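Local structure of superoxide dismutase [Fe] (Sulfolobus solfataricus, 1WB7) at residues E125-L130 with L167-F172. The protein converts superoxide radicals, which are toxic to cells, into hydrogen peroxide and molecular oxygen at an iron ion carried by each subunit. The protein carries 1 engineered substitution. Residues are numbered along the deposited sequence; the frame is centred on the assembly and turned at random.
Sequences ETANSL and LILDEF. With FE (Fe (III) ion), chain C.
Ala127 O, near the C-terminal end of helix 116-128, is met by two groups: Glu171 OE1 lies 2.6 Å from it, a closeness of two oxygens consistent with a protonated acid, and the backbone N of Leu130 gives it a weak bond. The helix here packs against the last strand, 165-170, of the three-stranded antiparallel sheet in the C-terminal domain of the iron/manganese superoxide dismutases, and the contact illustrates how a buried carboxyl group can fill the junction between helix and sheet. Glu171 reaches the helix because its CG stands anti to the carbonyl carbon (chi1 -67°) and the chain runs extended beyond it. Its carboxyl group lies between two apolar groups on opposite faces: Leu130 CD2 sits almost squarely over Glu171 CD at 3.6 Å, while Ala127 CB lies off-centre on the other face, 3.6 Å from Glu171 OE2. Two residues earlier, on the strand itself, Leu169 CD2 packs on Ala127 CB at 4.0 Å. Beyond the two segments, Arg184 makes a long, weak ion pair with Glu171 OE1 and donates a hydrogen bond to Leu130 O. Replacing Glu171 with an alanine would probably leave Ala127 O without its close carboxyl neighbour and open a gap beneath Leu130. The residue just before Glu171, Asp170, turns to the other side of the strand and binds the iron, with His33, His84 and His174 completing the protein ligands and water 1 also bound. Asp170 OD2 takes the metal at 1.9 Å, whereas OD1 turns back to the chain, closing an Asx turn in which Phe172 N meets it at 2.9 Å, nearly straight at 171°, from above the carboxylate plane.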
ATOM      1  N   GLU A 125      21.691  -6.087   0.692  1.00 15.16           N
ATOM      2  CA  GLU A 125      21.240  -5.375   1.880  1.00 15.46           C
ATOM      3  C   GLU A 125      19.831  -4.829   1.672  1.00 15.45           C
ATOM      4  O   GLU A 125      18.968  -4.942   2.549  1.00 15.59           O
ATOM      5  CB  GLU A 125      22.199  -4.219   2.172  1.00 17.07           C
ATOM      6  CG  GLU A 125      21.854  -3.397   3.395  1.00 19.99           C
ATOM      7  CD  GLU A 125      22.680  -2.121   3.478  1.00 22.62           C
ATOM      8  OE1 GLU A 125      23.743  -2.051   2.823  1.00 24.47           O
ATOM      9  OE2 GLU A 125      22.270  -1.195   4.205  1.00 22.53           O
ATOM     10  N   THR A 126      19.599  -4.239   0.505  1.00 15.29           N
ATOM     11  CA  THR A 126      18.303  -3.662   0.193  1.00 15.27           C
ATOM     12  C   THR A 126      17.249  -4.753   0.038  1.00 15.35           C
ATOM     13  O   THR A 126      16.122  -4.603   0.505  1.00 15.11           O
ATOM     14  CB  THR A 126      18.381  -2.805  -1.086  1.00 14.32           C
ATOM     15  OG1 THR A 126      19.361  -1.775  -0.900  1.00 12.36           O
ATOM     16  CG2 THR A 126      17.047  -2.151  -1.377  1.00 13.91           C
ATOM     17  N   ALA A 127      17.622  -5.858  -0.598  1.00 15.45           N
ATOM     18  CA  ALA A 127      16.692  -6.963  -0.782  1.00 15.66           C
ATOM     19  C   ALA A 127      16.256  -7.534   0.571  1.00 15.75           C
ATOM     20  O   ALA A 127      15.081  -7.822   0.775  1.00 15.66           O
ATOM     21  CB  ALA A 127      17.336  -8.058  -1.624  1.00 14.77           C
ATOM     22  N   ASN A 128      17.201  -7.691   1.494  1.00 16.03           N
ATOM     23  CA  ASN A 128      16.876  -8.242   2.803  1.00 16.40           C
ATOM     24  C   ASN A 128      16.083  -7.293   3.689  1.00 16.54           C
ATOM     25  O   ASN A 128      15.449  -7.730   4.644  1.00 16.82           O
ATOM     26  CB  ASN A 128      18.146  -8.679   3.542  1.00 15.91           C
ATOM     27  CG  ASN A 128      18.799  -9.897   2.913  1.00 16.95           C
ATOM     28  OD1 ASN A 128      18.120 -10.836   2.503  1.00 16.83           O
ATOM     29  ND2 ASN A 128      20.124  -9.893   2.847  1.00 13.13           N
ATOM     30  N   SER A 129      16.109  -6.002   3.377  1.00 16.63           N
ATOM     31  CA  SER A 129      15.383  -5.019   4.174  1.00 16.88           C
ATOM     32  C   SER A 129      13.896  -5.003   3.837  1.00 17.21           C
ATOM     33  O   SER A 129      13.098  -4.392   4.547  1.00 17.09           O
ATOM     34  CB  SER A 129      15.946  -3.615   3.936  1.00 17.03           C
ATOM     35  OG  SER A 129      15.549  -3.120   2.663  1.00 14.60           O
ATOM     36  N   LEU A 130      13.526  -5.668   2.749  1.00 17.49           N
ATOM     37  CA  LEU A 130      12.130  -5.699   2.324  1.00 17.86           C
ATOM     38  C   LEU A 130      11.202  -6.254   3.396  1.00 18.03           C
ATOM     39  O   LEU A 130      11.319  -7.412   3.790  1.00 18.28           O
ATOM     40  CB  LEU A 130      11.976  -6.525   1.046  1.00 17.24           C
ATOM     41  CG  LEU A 130      10.537  -6.843   0.625  1.00 18.50           C
ATOM     42  CD1 LEU A 130       9.774  -5.552   0.370  1.00 20.24           C
ATOM     43  CD2 LEU A 130      10.546  -7.714  -0.617  1.00 17.06           C
ATOM     44  N   LEU A 167      17.574  -6.407 -13.493  1.00 13.16           N
ATOM     45  CA  LEU A 167      17.807  -7.466 -12.522  1.00 13.07           C
ATOM     46  C   LEU A 167      16.519  -7.614 -11.719  1.00 12.82           C
ATOM     47  O   LEU A 167      15.926  -6.620 -11.312  1.00 12.67           O
ATOM     48  CB  LEU A 167      18.938  -7.058 -11.574  1.00 11.94           C
ATOM     49  CG  LEU A 167      20.177  -7.924 -11.373  1.00 17.35           C
ATOM     50  CD1 LEU A 167      20.841  -7.499 -10.064  1.00 18.19           C
ATOM     51  CD2 LEU A 167      19.816  -9.399 -11.328  1.00 18.81           C
ATOM     52  N   ILE A 168      16.074  -8.842 -11.493  1.00 12.88           N
ATOM     53  CA  ILE A 168      14.864  -9.035 -10.714  1.00 12.82           C
ATOM     54  C   ILE A 168      14.962 -10.251  -9.809  1.00 12.90           C
ATOM     55  O   ILE A 168      15.321 -11.347 -10.249  1.00 12.57           O
ATOM     56  CB  ILE A 168      13.609  -9.142 -11.622  1.00 12.45           C
ATOM     57  CG1 ILE A 168      12.367  -9.361 -10.750  1.00 14.86           C
ATOM     58  CG2 ILE A 168      13.775 -10.261 -12.642  1.00 11.22           C
ATOM     59  CD1 ILE A 168      11.053  -9.048 -11.456  1.00 16.18           C
ATOM     60  N   LEU A 169      14.658 -10.039  -8.531  1.00 13.00           N
ATOM     61  CA  LEU A 169      14.701 -11.108  -7.536  1.00 13.11           C
ATOM     62  C   LEU A 169      13.338 -11.274  -6.867  1.00 13.04           C
ATOM     63  O   LEU A 169      12.812 -10.326  -6.284  1.00 13.04           O
ATOM     64  CB  LEU A 169      15.753 -10.786  -6.472  1.00 13.09           C
ATOM     65  CG  LEU A 169      15.770 -11.655  -5.211  1.00 15.06           C
ATOM     66  CD1 LEU A 169      16.105 -13.097  -5.572  1.00 14.00           C
ATOM     67  CD2 LEU A 169      16.800 -11.097  -4.232  1.00 18.04           C
ATOM     68  N   ASP A 170      12.770 -12.473  -6.951  1.00 12.95           N
ATOM     69  CA  ASP A 170      11.474 -12.751  -6.336  1.00 12.89           C
ATOM     70  C   ASP A 170      11.646 -12.964  -4.830  1.00 12.96           C
ATOM     71  O   ASP A 170      12.427 -13.817  -4.397  1.00 12.81           O
ATOM     72  CB  ASP A 170      10.849 -14.007  -6.950  1.00 12.83           C
ATOM     73  CG  ASP A 170       9.426 -14.248  -6.468  1.00 13.99           C
ATOM     74  OD1 ASP A 170       8.960 -13.521  -5.563  1.00 16.14           O
ATOM     75  OD2 ASP A 170       8.768 -15.169  -6.994  1.00 13.77           O
ATOM     76  N   GLU A 171      10.908 -12.201  -4.031  1.00 12.91           N
ATOM     77  CA  GLU A 171      11.011 -12.343  -2.592  1.00 12.97           C
ATOM     78  C   GLU A 171       9.729 -12.800  -1.902  1.00 13.31           C
ATOM     79  O   GLU A 171       9.562 -12.598  -0.705  1.00 13.41           O
ATOM     80  CB  GLU A 171      11.521 -11.043  -1.961  1.00 12.82           C
ATOM     81  CG  GLU A 171      12.959 -10.719  -2.344  1.00 11.29           C
ATOM     82  CD  GLU A 171      13.533  -9.570  -1.541  1.00 14.63           C
ATOM     83  OE1 GLU A 171      13.732  -9.735  -0.316  1.00 14.43           O
ATOM     84  OE2 GLU A 171      13.780  -8.503  -2.135  1.00 14.36           O
ATOM     85  N   PHE A 172       8.813 -13.396  -2.660  1.00 13.52           N
ATOM     86  CA  PHE A 172       7.603 -13.937  -2.053  1.00 14.00           C
ATOM     87  C   PHE A 172       8.129 -15.206  -1.400  1.00 14.24           C
ATOM     88  O   PHE A 172       9.121 -15.767  -1.853  1.00 14.03           O
ATOM     89  CB  PHE A 172       6.551 -14.296  -3.104  1.00 14.27           C
ATOM     90  CG  PHE A 172       5.508 -13.233  -3.302  1.00 17.17           C
ATOM     91  CD1 PHE A 172       5.851 -11.990  -3.833  1.00 15.98           C
ATOM     92  CD2 PHE A 172       4.183 -13.466  -2.936  1.00 16.33           C
ATOM     93  CE1 PHE A 172       4.883 -10.989  -3.996  1.00 18.32           C
ATOM     94  CE2 PHE A 172       3.212 -12.474  -3.094  1.00 17.87           C
ATOM     95  CZ  PHE A 172       3.561 -11.234  -3.624  1.00 15.89           C
TER
HETATM   96 FE    FE C 212       6.996 -15.901  -7.300  1.00 14.56          FE
HETATM   97  O   HOH W   1       6.100 -13.888  -6.407  1.00 29.12           O